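MRNA export factor (Human herpesvirus 1, PDB 4YXP) regulates viral gene expression as a homodimer, inhibiting cellular splicing, exporting intronless viral mRNAs from the nucleus and contributing to the shutoff of host protein synthesis. Local coordinates at residues P159-Q162 / C163-A167. Residues are numbered along the deposited sequence; the frame is centred on the assembly and turned at random.
With ZN (zinc ion), chain D.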
# COMPACT_ATOMS: atom_id res chain seq x y z
N PRO B 159 3.36 -10.21 4.29
CA PRO B 159 4.40 -11.22 4.56
C PRO B 159 4.45 -11.67 6.02
O PRO B 159 4.72 -12.84 6.29
CB PRO B 159 5.69 -10.49 4.17
CG PRO B 159 5.26 -9.42 3.24
CD PRO B 159 3.94 -8.96 3.78
N PHE B 160 4.21 -10.75 6.95
CA PHE B 160 4.16 -11.10 8.36
C PHE B 160 3.01 -12.06 8.65
O PHE B 160 3.18 -13.05 9.36
CB PHE B 160 4.01 -9.84 9.22
CG PHE B 160 3.75 -10.12 10.67
CD1 PHE B 160 4.75 -10.63 11.48
CD2 PHE B 160 2.50 -9.87 11.23
CE1 PHE B 160 4.51 -10.89 12.82
CE2 PHE B 160 2.26 -10.13 12.57
CZ PHE B 160 3.26 -10.64 13.36
N LEU B 161 1.85 -11.75 8.09
CA LEU B 161 0.64 -12.51 8.40
C LEU B 161 0.64 -13.90 7.78
O LEU B 161 -0.06 -14.79 8.27
CB LEU B 161 -0.60 -11.73 7.94
CG LEU B 161 -0.88 -10.46 8.72
CD1 LEU B 161 -2.01 -9.68 8.08
CD2 LEU B 161 -1.21 -10.77 10.18
N GLN B 162 1.41 -14.10 6.71
CA GLN B 162 1.53 -15.42 6.12
C GLN B 162 2.01 -16.41 7.18
O GLN B 162 1.47 -17.50 7.32
CB GLN B 162 2.49 -15.41 4.93
CG GLN B 162 2.73 -16.80 4.33
CD GLN B 162 3.44 -16.75 2.99
OE1 GLN B 162 4.35 -15.94 2.78
NE2 GLN B 162 3.02 -17.61 2.07
N CYS B 163 3.02 -16.00 7.94
CA CYS B 163 3.57 -16.84 9.00
C CYS B 163 2.69 -16.83 10.25
O CYS B 163 2.42 -17.87 10.84
CB CYS B 163 4.99 -16.39 9.36
SG CYS B 163 5.83 -17.48 10.54
N TYR B 164 2.24 -15.64 10.66
CA TYR B 164 1.49 -15.50 11.91
C TYR B 164 0.16 -16.25 11.88
O TYR B 164 -0.18 -16.94 12.84
CB TYR B 164 1.24 -14.01 12.20
CG TYR B 164 0.29 -13.76 13.35
CD1 TYR B 164 0.74 -13.72 14.66
CD2 TYR B 164 -1.07 -13.56 13.12
CE1 TYR B 164 -0.13 -13.48 15.72
CE2 TYR B 164 -1.94 -13.32 14.16
CZ TYR B 164 -1.47 -13.29 15.45
OH TYR B 164 -2.35 -13.05 16.49
N LEU B 165 -0.61 -16.09 10.81
CA LEU B 165 -1.92 -16.73 10.72
C LEU B 165 -1.79 -18.25 10.70
O LEU B 165 -2.61 -18.96 11.28
CB LEU B 165 -2.67 -16.24 9.48
CG LEU B 165 -3.12 -14.77 9.53
CD1 LEU B 165 -3.68 -14.33 8.19
CD2 LEU B 165 -4.15 -14.55 10.63
N LYS B 166 -0.74 -18.74 10.05
CA LYS B 166 -0.49 -20.18 10.00
C LYS B 166 -0.21 -20.74 11.39
O LYS B 166 -0.62 -21.85 11.72
CB LYS B 166 0.67 -20.49 9.06
CG LYS B 166 0.29 -21.35 7.87
CD LYS B 166 1.51 -21.92 7.16
CE LYS B 166 2.23 -22.96 8.02
NZ LYS B 166 3.35 -23.61 7.29
N ALA B 167 0.50 -19.97 12.21
CA ALA B 167 0.84 -20.40 13.57
C ALA B 167 -0.40 -20.47 14.45
O ALA B 167 -0.48 -21.29 15.37
CB ALA B 167 1.86 -19.45 14.18
ZN ZN D . 6.79 -16.13 12.09
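Phe160 and Tyr164 meet one turn apart near the C-terminal end of helix 146-167, which supplies the first ligand of the CHC2-type zinc finger in the folded C-terminal domain. Two alpha-helical i to i+4 bonds join residues 159-162 to residues 163-167. Tyr164 N reaches Phe160 O at 3.0 Å. One residue further on, Leu165 N reaches Leu161 O at 2.9 Å. Phe160 O also receives a weak bond from Cys163 N.

The aromatic contact is a CH-pi interaction: Tyr164 CB sits over one face of the Phe160 ring, displaced toward its rim and 4.3 Å from the ring centroid. Although the ring planes are only 20° apart, a centroid separation of 5.7 Å and the slide between them rule out a real stack. Ile238 of helix 230-241 touches both aromatic side chains, and Tyr164 OH is hydrogen-bonded to Asp187 OD2.

Apolar packing continues around the helix. The Leu161 methyl CD2 approaches the Tyr164 ring carbon CD2 obliquely at 4.1 Å, while Leu161 CB meets Leu165 CD1 at 4.0 Å. Leu161 and Tyr164 also share Ala189 as a neighbour, joining this face to helix 188-204.

Metal binding completes the arrangement. His242, Cys246 and Cys251 provide the other zinc ligands, and the His242 ring also meets that of Phe160 at about 90°, linking the site to the aromatic pair. With SG anti to the backbone N (chi1 -174°), Cys163 brings its sulfur to the zinc ion, SG lying 2.3 Å from the metal.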